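Local atomic coordinates of extracellular ligand-binding receptor (Sphaerobacter thermophilus, PDB entry 4ZPJ), a protein that probably binds a small-molecule ligand outside the cytoplasmic membrane and hands it to an ABC transporter, and binds zinc ions. Residues 60-65 with 126-131; 341-346 with 372-377; 395-400 with 409-414. All blocks are in the same frame, centred on the assembly; numbering follows the deposited sequence.

Interaction 1 of 3, residues 60-65 with 126-131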
ATOM      1  N   LEU A  60     -10.619  -7.034 -10.396  1.00 41.09           N
ATOM      2  CA  LEU A  60     -11.579  -5.928 -10.172  1.00 40.91           C
ATOM      3  C   LEU A  60     -10.744  -4.752  -9.707  1.00 42.03           C
ATOM      4  O   LEU A  60     -10.080  -4.824  -8.654  1.00 41.32           O
ATOM      5  CB  LEU A  60     -12.569  -6.287  -9.063  1.00 41.52           C
ATOM      6  CG  LEU A  60     -13.610  -5.191  -8.757  1.00 43.18           C
ATOM      7  CD1 LEU A  60     -14.686  -5.191  -9.830  1.00 42.67           C
ATOM      8  CD2 LEU A  60     -14.289  -5.402  -7.410  1.00 45.03           C
ATOM      9  N   LEU A  61     -10.733  -3.668 -10.472  1.00 42.10           N
ATOM     10  CA  LEU A  61      -9.895  -2.526 -10.097  1.00 41.46           C
ATOM     11  C   LEU A  61     -10.639  -1.247 -10.395  1.00 41.48           C
ATOM     12  O   LEU A  61     -11.587  -1.251 -11.197  1.00 40.89           O
ATOM     13  CB  LEU A  61      -8.532  -2.598 -10.830  1.00 40.27           C
ATOM     14  CG  LEU A  61      -7.494  -3.590 -10.236  1.00 41.88           C
ATOM     15  CD1 LEU A  61      -6.252  -3.707 -11.119  1.00 42.33           C
ATOM     16  CD2 LEU A  61      -7.066  -3.219  -8.835  1.00 39.65           C
ATOM     17  N   THR A  62     -10.204  -0.153  -9.767  1.00 38.82           N
ATOM     18  CA  THR A  62     -10.687   1.167 -10.136  1.00 39.07           C
ATOM     19  C   THR A  62      -9.745   1.681 -11.159  1.00 40.38           C
ATOM     20  O   THR A  62      -8.577   1.968 -10.829  1.00 37.80           O
ATOM     21  CB  THR A  62     -10.741   2.160  -8.964  1.00 38.97           C
ATOM     22  OG1 THR A  62     -11.761   1.757  -8.074  1.00 40.96           O
ATOM     23  CG2 THR A  62     -11.062   3.534  -9.453  1.00 40.41           C
ATOM     24  N   LEU A  63     -10.226   1.781 -12.413  1.00 42.01           N
ATOM     25  CA  LEU A  63      -9.332   2.085 -13.507  1.00 42.04           C
ATOM     26  C   LEU A  63      -9.678   3.337 -14.294  1.00 45.80           C
ATOM     27  O   LEU A  63      -8.973   3.640 -15.245  1.00 49.40           O
ATOM     28  CB  LEU A  63      -9.246   0.911 -14.476  1.00 44.01           C
ATOM     29  CG  LEU A  63      -8.650  -0.403 -13.934  1.00 42.88           C
ATOM     30  CD1 LEU A  63      -9.018  -1.552 -14.892  1.00 43.22           C
ATOM     31  CD2 LEU A  63      -7.160  -0.240 -13.776  1.00 43.66           C
ATOM     32  N   SER A  64     -10.754   4.019 -13.910  1.00 46.41           N
ATOM     33  CA  SER A  64     -11.126   5.345 -14.397  1.00 48.31           C
ATOM     34  C   SER A  64     -11.593   6.203 -13.205  1.00 49.51           C
ATOM     35  O   SER A  64     -11.656   5.729 -12.093  1.00 46.52           O
ATOM     36  CB  SER A  64     -12.271   5.235 -15.401  1.00 46.47           C
ATOM     37  OG  SER A  64     -13.346   4.527 -14.814  1.00 46.92           O
ATOM     38  N   GLY A  65     -11.952   7.464 -13.452  1.00 54.15           N
ATOM     39  CA  GLY A  65     -12.121   8.458 -12.374  1.00 55.83           C
ATOM     40  C   GLY A  65     -10.761   8.821 -11.744  1.00 58.78           C
ATOM     41  O   GLY A  65      -9.716   8.273 -12.094  1.00 54.09           O
ATOM     42  N   GLY A 126      -7.339  -7.714  -6.733  1.00 38.00           N
ATOM     43  CA  GLY A 126      -7.544  -6.292  -6.901  1.00 37.89           C
ATOM     44  C   GLY A 126      -8.200  -5.638  -5.699  1.00 41.46           C
ATOM     45  O   GLY A 126      -7.716  -5.808  -4.532  1.00 42.84           O
ATOM     46  N   ILE A 127      -9.257  -4.861  -6.008  1.00 37.44           N
ATOM     47  CA  ILE A 127     -10.027  -4.055  -5.086  1.00 40.50           C
ATOM     48  C   ILE A 127      -9.303  -2.803  -4.619  1.00 42.73           C
ATOM     49  O   ILE A 127      -8.435  -2.816  -3.690  1.00 42.21           O
ATOM     50  CB  ILE A 127     -10.518  -4.832  -3.888  1.00 44.30           C
ATOM     51  CG1 ILE A 127     -11.144  -6.163  -4.352  1.00 48.49           C
ATOM     52  CG2 ILE A 127     -11.482  -3.929  -3.122  1.00 43.65           C
ATOM     53  CD1 ILE A 127     -11.777  -6.956  -3.226  1.00 54.16           C
ATOM     54  N   THR A 128      -9.644  -1.707  -5.277  1.00 39.39           N
ATOM     55  CA  THR A 128      -8.903  -0.497  -5.105  1.00 41.87           C
ATOM     56  C   THR A 128      -9.347   0.264  -3.859  1.00 40.03           C
ATOM     57  O   THR A 128      -8.515   0.623  -3.084  1.00 40.25           O
ATOM     58  CB  THR A 128      -9.010   0.377  -6.377  1.00 43.13           C
ATOM     59  OG1 THR A 128      -8.552  -0.404  -7.476  1.00 41.65           O
ATOM     60  CG2 THR A 128      -8.160   1.668  -6.273  1.00 42.23           C
ATOM     61  N   LEU A 129     -10.640   0.504  -3.674  1.00 42.11           N
ATOM     62  CA  LEU A 129     -11.105   1.388  -2.573  1.00 43.96           C
ATOM     63  C   LEU A 129     -11.686   0.608  -1.396  1.00 43.43           C
ATOM     64  O   LEU A 129     -12.349  -0.435  -1.586  1.00 43.54           O
ATOM     65  CB  LEU A 129     -12.141   2.383  -3.077  1.00 46.06           C
ATOM     66  CG  LEU A 129     -11.630   3.330  -4.186  1.00 47.60           C
ATOM     67  CD1 LEU A 129     -12.723   4.287  -4.626  1.00 48.48           C
ATOM     68  CD2 LEU A 129     -10.375   4.103  -3.769  1.00 48.26           C
ATOM     69  N   SER A 130     -11.445   1.124  -0.190  1.00 40.00           N
ATOM     70  CA  SER A 130     -11.959   0.511   1.018  1.00 41.01           C
ATOM     71  C   SER A 130     -13.454   0.450   1.012  1.00 43.56           C
ATOM     72  O   SER A 130     -14.020  -0.564   1.417  1.00 44.33           O
ATOM     73  CB  SER A 130     -11.504   1.274   2.279  1.00 41.92           C
ATOM     74  OG  SER A 130     -10.096   1.181   2.446  1.00 40.02           O
ATOM     75  N   ASN A 131     -14.122   1.512   0.557  1.00 45.88           N
ATOM     76  CA  ASN A 131     -15.591   1.413   0.428  1.00 51.48           C
ATOM     77  C   ASN A 131     -16.020   0.327  -0.579  1.00 46.71           C
ATOM     78  O   ASN A 131     -17.019  -0.318  -0.368  1.00 45.30           O
ATOM     79  CB  ASN A 131     -16.291   2.775   0.173  1.00 54.19           C
ATOM     80  CG  ASN A 131     -15.810   3.484  -1.096  1.00 60.05           C
ATOM     81  OD1 ASN A 131     -15.059   2.940  -1.908  1.00 62.50           O
ATOM     82  ND2 ASN A 131     -16.262   4.727  -1.269  1.00 67.95           N
TER
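Thr128 and Thr62 both turn their hydroxyl beside the backbone N and opposite the carbonyl carbon (chi1 -56° and -69°), but to different ends. For Thr128 this rotation sends OG1 across the gap, where it accepts the amide of Thr62 in an almost straight bond, N to OG1 2.8 Å and 170° at the hydrogen. The two side chains cross at about a right angle: Thr62 OG1 passes over Thr128 CB at 3.5 Å and goes on to a hydrogen bond with Ser101 OG. Thr128 OG1 also lies against a methyl of Leu61, with CD2 at 3.5 Å; the same CD2 reaches back to Gly126 CA at 3.7 Å. An alanine in place of Thr128 would remove the hydroxyl and probably leave the buried Thr62 amide without its mate across the contact, with less packing against Leu61 CD2. One step earlier the backbones pair directly. Ile127 N gives a bond of 2.8 Å to Leu60 O, and the CA-H of Gly126 touches the same oxygen. A beta carbon on Gly126 would run into Leu60 O and, with the backbone turned as it is, would also press on the preceding carbonyl, which makes glycine the fitting residue. Helix 68-84 packs on Leu61, while Asn151 takes up the Thr128 carbonyl. Leu60 and Gly126 form a parallel bridge, the last rung between the neighbouring strands 55-61 and 123-126; beyond it the threonine hydroxyl stands in for a backbone acceptor as the chains leave the sheet. Such a splay at the carboxyl ends of adjacent parallel strands, with helices 68-84 and 130-142 following, is characteristic of the Rossmann-like lobe of periplasmic binding proteins.

Interaction 2 of 3, residues 341-346 with 372-377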
ATOM      1  N   GLY A 341       0.758  -4.541  -6.715  1.00 35.00           N
ATOM      2  CA  GLY A 341       0.278  -5.389  -7.816  1.00 34.03           C
ATOM      3  C   GLY A 341       1.222  -6.535  -8.167  1.00 33.73           C
ATOM      4  O   GLY A 341       0.806  -7.684  -8.367  1.00 32.43           O
ATOM      5  N   TYR A 342       2.497  -6.235  -8.219  1.00 32.09           N
ATOM      6  CA  TYR A 342       3.495  -7.248  -8.474  1.00 34.98           C
ATOM      7  C   TYR A 342       3.477  -8.403  -7.438  1.00 34.52           C
ATOM      8  O   TYR A 342       3.477  -9.570  -7.771  1.00 36.90           O
ATOM      9  CB  TYR A 342       4.860  -6.563  -8.532  1.00 35.40           C
ATOM     10  CG  TYR A 342       5.944  -7.519  -8.840  1.00 38.83           C
ATOM     11  CD1 TYR A 342       6.118  -7.996 -10.144  1.00 42.19           C
ATOM     12  CD2 TYR A 342       6.792  -7.979  -7.840  1.00 36.41           C
ATOM     13  CE1 TYR A 342       7.119  -8.904 -10.460  1.00 41.68           C
ATOM     14  CE2 TYR A 342       7.756  -8.915  -8.143  1.00 41.90           C
ATOM     15  CZ  TYR A 342       7.925  -9.359  -9.449  1.00 43.39           C
ATOM     16  OH  TYR A 342       8.928 -10.252  -9.698  1.00 42.85           O
ATOM     17  N   ILE A 343       3.392  -8.064  -6.173  1.00 35.86           N
ATOM     18  CA  ILE A 343       3.276  -9.065  -5.108  1.00 33.36           C
ATOM     19  C   ILE A 343       1.976  -9.862  -5.282  1.00 33.59           C
ATOM     20  O   ILE A 343       1.927 -11.081  -5.035  1.00 34.33           O
ATOM     21  CB  ILE A 343       3.298  -8.376  -3.719  1.00 32.21           C
ATOM     22  CG1 ILE A 343       4.588  -7.592  -3.507  1.00 32.63           C
ATOM     23  CG2 ILE A 343       3.050  -9.381  -2.589  1.00 32.13           C
ATOM     24  CD1 ILE A 343       5.831  -8.443  -3.280  1.00 34.65           C
ATOM     25  N   GLY A 344       0.896  -9.198  -5.650  1.00 31.91           N
ATOM     26  CA  GLY A 344      -0.324  -9.947  -5.998  1.00 32.88           C
ATOM     27  C   GLY A 344      -0.033 -11.081  -7.013  1.00 35.38           C
ATOM     28  O   GLY A 344      -0.467 -12.232  -6.878  1.00 33.70           O
ATOM     29  N   GLY A 345       0.627 -10.716  -8.093  1.00 37.33           N
ATOM     30  CA  GLY A 345       0.819 -11.630  -9.188  1.00 39.41           C
ATOM     31  C   GLY A 345       1.763 -12.751  -8.857  1.00 40.06           C
ATOM     32  O   GLY A 345       1.565 -13.866  -9.362  1.00 36.77           O
ATOM     33  N   ARG A 346       2.763 -12.446  -8.015  1.00 36.64           N
ATOM     34  CA  ARG A 346       3.753 -13.437  -7.593  1.00 40.08           C
ATOM     35  C   ARG A 346       3.116 -14.442  -6.650  1.00 38.39           C
ATOM     36  O   ARG A 346       3.339 -15.631  -6.744  1.00 37.16           O
ATOM     37  CB  ARG A 346       4.930 -12.806  -6.832  1.00 42.50           C
ATOM     38  CG  ARG A 346       6.151 -12.446  -7.610  1.00 49.07           C
ATOM     39  CD  ARG A 346       6.812 -13.589  -8.392  1.00 56.64           C
ATOM     40  NE  ARG A 346       7.510 -14.586  -7.597  1.00 54.53           N
ATOM     41  CZ  ARG A 346       8.683 -14.388  -7.007  1.00 56.39           C
ATOM     42  NH1 ARG A 346       9.308 -13.223  -7.076  1.00 57.44           N
ATOM     43  NH2 ARG A 346       9.230 -15.370  -6.334  1.00 56.53           N
ATOM     44  N   VAL A 372       2.375 -19.345   0.793  1.00 38.35           N
ATOM     45  CA  VAL A 372       3.251 -18.663  -0.134  1.00 39.49           C
ATOM     46  C   VAL A 372       4.307 -17.870   0.633  1.00 40.01           C
ATOM     47  O   VAL A 372       3.967 -17.118   1.556  1.00 40.18           O
ATOM     48  CB  VAL A 372       2.465 -17.740  -1.082  1.00 41.73           C
ATOM     49  CG1 VAL A 372       3.382 -16.753  -1.769  1.00 41.85           C
ATOM     50  CG2 VAL A 372       1.767 -18.581  -2.128  1.00 43.73           C
ATOM     51  N   GLU A 373       5.553 -17.989   0.184  1.00 38.50           N
ATOM     52  CA  GLU A 373       6.660 -17.253   0.702  1.00 42.27           C
ATOM     53  C   GLU A 373       7.775 -17.028  -0.341  1.00 39.79           C
ATOM     54  O   GLU A 373       8.220 -17.954  -0.978  1.00 39.34           O
ATOM     55  CB  GLU A 373       7.239 -18.025   1.910  1.00 46.51           C
ATOM     56  CG  GLU A 373       7.787 -17.058   2.949  1.00 57.82           C
ATOM     57  CD  GLU A 373       8.741 -17.699   3.950  1.00 61.54           C
ATOM     58  OE1 GLU A 373       8.275 -18.738   4.473  1.00 62.86           O
ATOM     59  OE2 GLU A 373       9.895 -17.160   4.176  1.00 59.08           O
ATOM     60  N   PHE A 374       8.302 -15.814  -0.452  1.00 37.29           N
ATOM     61  CA  PHE A 374       9.388 -15.585  -1.393  1.00 37.62           C
ATOM     62  C   PHE A 374      10.080 -14.303  -0.965  1.00 39.22           C
ATOM     63  O   PHE A 374       9.552 -13.548  -0.126  1.00 38.52           O
ATOM     64  CB  PHE A 374       8.844 -15.456  -2.842  1.00 36.84           C
ATOM     65  CG  PHE A 374       7.740 -14.442  -2.967  1.00 35.12           C
ATOM     66  CD1 PHE A 374       8.030 -13.149  -3.294  1.00 34.76           C
ATOM     67  CD2 PHE A 374       6.418 -14.803  -2.770  1.00 37.29           C
ATOM     68  CE1 PHE A 374       7.032 -12.198  -3.423  1.00 36.23           C
ATOM     69  CE2 PHE A 374       5.396 -13.866  -2.870  1.00 37.19           C
ATOM     70  CZ  PHE A 374       5.703 -12.556  -3.201  1.00 36.62           C
ATOM     71  N   THR A 375      11.268 -14.103  -1.527  1.00 39.81           N
ATOM     72  CA  THR A 375      12.003 -12.856  -1.451  1.00 40.82           C
ATOM     73  C   THR A 375      11.523 -11.985  -2.566  1.00 40.13           C
ATOM     74  O   THR A 375      11.787 -12.285  -3.713  1.00 36.44           O
ATOM     75  CB  THR A 375      13.524 -13.070  -1.585  1.00 40.40           C
ATOM     76  OG1 THR A 375      13.883 -13.988  -0.599  1.00 39.21           O
ATOM     77  CG2 THR A 375      14.317 -11.753  -1.236  1.00 43.73           C
ATOM     78  N   GLY A 376      10.769 -10.934  -2.217  1.00 39.07           N
ATOM     79  CA  GLY A 376      10.331  -9.956  -3.189  1.00 35.38           C
ATOM     80  C   GLY A 376      11.186  -8.694  -3.246  1.00 34.15           C
ATOM     81  O   GLY A 376      12.245  -8.571  -2.587  1.00 33.60           O
ATOM     82  N   PRO A 377      10.724  -7.718  -4.031  1.00 34.92           N
ATOM     83  CA  PRO A 377      11.514  -6.531  -4.224  1.00 33.25           C
ATOM     84  C   PRO A 377      11.713  -5.710  -2.968  1.00 34.91           C
ATOM     85  O   PRO A 377      12.633  -4.896  -2.944  1.00 41.41           O
ATOM     86  CB  PRO A 377      10.767  -5.753  -5.274  1.00 32.50           C
ATOM     87  CG  PRO A 377       9.762  -6.665  -5.882  1.00 32.78           C
ATOM     88  CD  PRO A 377       9.593  -7.842  -4.982  1.00 33.54           C
TER
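Arg346 folds back against the Phe374 ring, its chain bent at both chi2 and chi3; the bends bring CB and the guanidinium to the same side of the ring. CB meets the far end, 3.7 Å from Phe374 CZ, in an off-centre CH-pi contact. Nearer the strand, the ring lies over one face of the guanidinium, with Arg346 CZ 4.5 Å from the centroid of the Phe374 ring, an off-centre cation-pi contact in which the two planes are inclined by 34°. At the root of the phenylalanine, Arg346 NH2 touches Phe374 CB at 3.5 Å; this nitrogen also forms a salt bridge with Glu350, one turn further along the helix, which probably helps keep the bent chain in place. Phe374 itself adopts the crowded position, CG lying between the backbone N and the carbonyl carbon (chi1 52°), and this projects the ring from the strand onto the helix. Its rim then meets Ile343, whose CD1 lies near the ring plane, 3.9 Å from Phe374 CE1. The same methyl turns its other flank to the proline, 4.2 Å from Pro377 CD. Tyr342 closes the row: it lays CE2 3.8 Å from Pro377 CG, and its hydroxyl continues to a hydrogen bond with Gln84 at the end of helix 68-84. Phe321 meets the tyrosine ring as well. Glu317 and Glu320, which bind a zinc ion, stand beside this patch, near Thr375 and Tyr342 respectively. The axes of helix 341-346 and strand 373-376 approach to 10.6 Å, a separation characteristic of a helix packed on a beta sheet, here helix 336-354 on the end strand 373-376 of the antiparallel sheet.

Interaction 3 of 3, residues 395-400 with 409-414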
ATOM      1  N   LEU A 395      10.401  -0.580   4.740  1.00 30.69           N
ATOM      2  CA  LEU A 395      11.602   0.183   4.456  1.00 32.04           C
ATOM      3  C   LEU A 395      11.457   1.531   5.055  1.00 32.96           C
ATOM      4  O   LEU A 395      10.461   2.196   4.824  1.00 36.22           O
ATOM      5  CB  LEU A 395      11.863   0.318   2.952  1.00 32.46           C
ATOM      6  CG  LEU A 395      11.894  -1.078   2.277  1.00 34.29           C
ATOM      7  CD1 LEU A 395      11.814  -1.028   0.763  1.00 35.08           C
ATOM      8  CD2 LEU A 395      13.014  -1.992   2.679  1.00 32.96           C
ATOM      9  N   LEU A 396      12.413   1.918   5.887  1.00 35.53           N
ATOM     10  CA  LEU A 396      12.512   3.294   6.320  1.00 38.27           C
ATOM     11  C   LEU A 396      13.413   4.064   5.368  1.00 37.61           C
ATOM     12  O   LEU A 396      14.582   3.738   5.235  1.00 35.89           O
ATOM     13  CB  LEU A 396      13.137   3.410   7.687  1.00 43.13           C
ATOM     14  CG  LEU A 396      12.270   3.423   8.919  1.00 53.01           C
ATOM     15  CD1 LEU A 396      13.190   3.941   9.988  1.00 58.95           C
ATOM     16  CD2 LEU A 396      11.036   4.311   8.869  1.00 51.17           C
ATOM     17  N   CYS A 397      12.888   5.142   4.813  1.00 36.56           N
ATOM     18  CA  CYS A 397      13.556   5.855   3.781  1.00 37.50           C
ATOM     19  C   CYS A 397      13.704   7.354   4.044  1.00 38.41           C
ATOM     20  O   CYS A 397      13.039   7.942   4.909  1.00 38.14           O
ATOM     21  CB  CYS A 397      12.777   5.684   2.520  1.00 37.73           C
ATOM     22  SG  CYS A 397      12.819   4.008   1.895  1.00 38.96           S
ATOM     23  N   ARG A 398      14.589   7.952   3.278  1.00 35.28           N
ATOM     24  CA  ARG A 398      14.759   9.374   3.279  1.00 37.85           C
ATOM     25  C   ARG A 398      14.826   9.827   1.847  1.00 37.06           C
ATOM     26  O   ARG A 398      15.489   9.150   1.003  1.00 33.76           O
ATOM     27  CB  ARG A 398      16.054   9.745   3.967  1.00 41.73           C
ATOM     28  CG  ARG A 398      16.173  11.248   4.124  1.00 47.23           C
ATOM     29  CD  ARG A 398      17.356  11.595   5.027  1.00 49.76           C
ATOM     30  NE  ARG A 398      18.599  11.025   4.523  1.00 53.18           N
ATOM     31  CZ  ARG A 398      19.756  11.042   5.183  1.00 56.30           C
ATOM     32  NH1 ARG A 398      19.807  11.615   6.370  1.00 55.68           N
ATOM     33  NH2 ARG A 398      20.861  10.489   4.642  1.00 55.08           N
ATOM     34  N   VAL A 399      14.156  10.958   1.570  1.00 32.92           N
ATOM     35  CA  VAL A 399      14.221  11.583   0.263  1.00 32.06           C
ATOM     36  C   VAL A 399      15.529  12.268   0.073  1.00 33.18           C
ATOM     37  O   VAL A 399      15.902  13.144   0.856  1.00 37.37           O
ATOM     38  CB  VAL A 399      13.146  12.652   0.089  1.00 33.49           C
ATOM     39  CG1 VAL A 399      13.285  13.294  -1.280  1.00 32.92           C
ATOM     40  CG2 VAL A 399      11.763  12.023   0.272  1.00 33.06           C
ATOM     41  N   GLU A 400      16.196  11.926  -1.009  1.00 33.89           N
ATOM     42  CA  GLU A 400      17.478  12.525  -1.369  1.00 37.45           C
ATOM     43  C   GLU A 400      17.416  12.940  -2.813  1.00 36.99           C
ATOM     44  O   GLU A 400      16.469  12.608  -3.539  1.00 35.28           O
ATOM     45  CB  GLU A 400      18.626  11.573  -1.136  1.00 38.61           C
ATOM     46  CG  GLU A 400      18.648  11.085   0.299  1.00 41.36           C
ATOM     47  CD  GLU A 400      19.893  10.280   0.595  1.00 46.36           C
ATOM     48  OE1 GLU A 400      20.777  10.197  -0.302  1.00 49.32           O
ATOM     49  OE2 GLU A 400      19.968   9.733   1.715  1.00 49.72           O
ATOM     50  N   ASN A 409      13.741   8.088  -3.011  1.00 37.85           N
ATOM     51  CA  ASN A 409      13.624   7.557  -1.633  1.00 37.20           C
ATOM     52  C   ASN A 409      14.696   6.522  -1.330  1.00 36.24           C
ATOM     53  O   ASN A 409      14.680   5.434  -1.910  1.00 37.13           O
ATOM     54  CB  ASN A 409      12.267   6.918  -1.427  1.00 40.38           C
ATOM     55  CG  ASN A 409      11.196   7.947  -1.220  1.00 45.04           C
ATOM     56  OD1 ASN A 409      11.173   8.635  -0.200  1.00 50.72           O
ATOM     57  ND2 ASN A 409      10.322   8.058  -2.165  1.00 47.67           N
ATOM     58  N   ILE A 410      15.621   6.873  -0.446  1.00 33.91           N
ATOM     59  CA  ILE A 410      16.774   6.040  -0.155  1.00 35.81           C
ATOM     60  C   ILE A 410      16.537   5.281   1.151  1.00 35.14           C
ATOM     61  O   ILE A 410      16.059   5.859   2.161  1.00 35.08           O
ATOM     62  CB  ILE A 410      18.058   6.892  -0.104  1.00 36.60           C
ATOM     63  CG1 ILE A 410      18.263   7.618  -1.441  1.00 35.89           C
ATOM     64  CG2 ILE A 410      19.284   6.039   0.264  1.00 37.67           C
ATOM     65  CD1 ILE A 410      18.581   6.751  -2.645  1.00 34.87           C
ATOM     66  N   VAL A 411      16.843   3.988   1.140  1.00 34.78           N
ATOM     67  CA  VAL A 411      16.594   3.153   2.306  1.00 35.38           C
ATOM     68  C   VAL A 411      17.641   3.366   3.388  1.00 35.48           C
ATOM     69  O   VAL A 411      18.828   3.214   3.125  1.00 34.93           O
ATOM     70  CB  VAL A 411      16.550   1.678   1.939  1.00 39.14           C
ATOM     71  CG1 VAL A 411      16.381   0.812   3.182  1.00 40.52           C
ATOM     72  CG2 VAL A 411      15.396   1.419   0.980  1.00 38.15           C
ATOM     73  N   VAL A 412      17.208   3.734   4.597  1.00 33.97           N
ATOM     74  CA  VAL A 412      18.155   3.900   5.717  1.00 35.67           C
ATOM     75  C   VAL A 412      18.118   2.742   6.705  1.00 36.11           C
ATOM     76  O   VAL A 412      19.129   2.459   7.377  1.00 36.37           O
ATOM     77  CB  VAL A 412      18.055   5.267   6.441  1.00 40.18           C
ATOM     78  CG1 VAL A 412      18.228   6.428   5.468  1.00 40.90           C
ATOM     79  CG2 VAL A 412      16.753   5.471   7.148  1.00 43.12           C
ATOM     80  N   ASP A 413      17.001   2.029   6.739  1.00 33.47           N
ATOM     81  CA  ASP A 413      16.782   0.986   7.688  1.00 35.20           C
ATOM     82  C   ASP A 413      15.606   0.109   7.254  1.00 35.49           C
ATOM     83  O   ASP A 413      14.724   0.539   6.461  1.00 30.49           O
ATOM     84  CB  ASP A 413      16.475   1.569   9.052  1.00 43.32           C
ATOM     85  CG  ASP A 413      16.932   0.687  10.193  1.00 46.55           C
ATOM     86  OD1 ASP A 413      17.560  -0.373   9.985  1.00 49.97           O
ATOM     87  OD2 ASP A 413      16.700   1.110  11.339  1.00 70.49           O
ATOM     88  N   ARG A 414      15.657  -1.139   7.720  1.00 34.37           N
ATOM     89  CA  ARG A 414      14.683  -2.141   7.383  1.00 35.30           C
ATOM     90  C   ARG A 414      14.068  -2.725   8.628  1.00 34.54           C
ATOM     91  O   ARG A 414      14.778  -2.964   9.595  1.00 33.84           O
ATOM     92  CB  ARG A 414      15.373  -3.221   6.680  1.00 39.93           C
ATOM     93  CG  ARG A 414      15.584  -2.973   5.213  1.00 41.94           C
ATOM     94  CD  ARG A 414      16.237  -4.197   4.542  1.00 37.58           C
ATOM     95  NE  ARG A 414      16.592  -3.683   3.241  1.00 38.96           N
ATOM     96  CZ  ARG A 414      17.790  -3.289   2.856  1.00 40.12           C
ATOM     97  NH1 ARG A 414      18.872  -3.453   3.646  1.00 39.54           N
ATOM     98  NH2 ARG A 414      17.909  -2.826   1.617  1.00 39.77           N
TER
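Leu396 meets two residues of the other strand at once: its N donates to Asp413 O (2.8 Å), and its carbonyl O accepts Val412 N (2.7 Å), with a weak third bond from Asp413 N. Val412 CG2, set between backbone N and carbonyl carbon, rests 3.4 Å from Leu396 O. Next along, Arg398 and Ile410 form a regular hydrogen-bonded pair, in which Ile410 N reaches Arg398 O at 2.7 Å. Between them, Cys397 SG touches Val411 CG2 at 3.8 Å, and Val411 CG2 also faces Leu395 CB. Because Val412 and Asp413 share Leu396, the register slips by one residue: a classic beta bulge in the antiparallel hairpin of strands 390-401 and 407-418. Leu395 and Arg414 lie side by side, with Leu395 CD2 3.7 Å from Arg414 CG; the extended arginine carries NH2 to Asn313 and a salt bridge with Asp314. The Glu400 carboxylate crosses Ile410, CD 3.7 Å from Ile410 CG1, and is held from above its plane by Arg398 NH2 in a salt bridge. Asn409 ND2 bonds Val288 O, while the buried Asn409 OD1 finds no hydrogen-bond partner and lies 3.5 Å from Val399 CG2. Asp413 itself binds zinc in crystals; farther out, helix 180-188 packs on Leu396.

The three contacts follow one another along the chain. Interaction 1 belongs to the mixed six-stranded sheet near the amino terminus; interactions 2 and 3 both reach the later antiparallel sheet, where strand 373-376 connects through 379-383 to the hairpin 390-401/407-418. Centres of interactions 1 and 2 are 20 Å apart, those of 2 and 3 21 Å, with nearest atoms about 7 and 5 Å apart and no touch. Interactions 1 and 3, 28 Å between centres, lie on opposite sides of the chain's centre. Interaction 2 lies between the other two along the chain and near both; in periplasmic binding proteins the chain crosses between two lobes that enclose a ligand cleft.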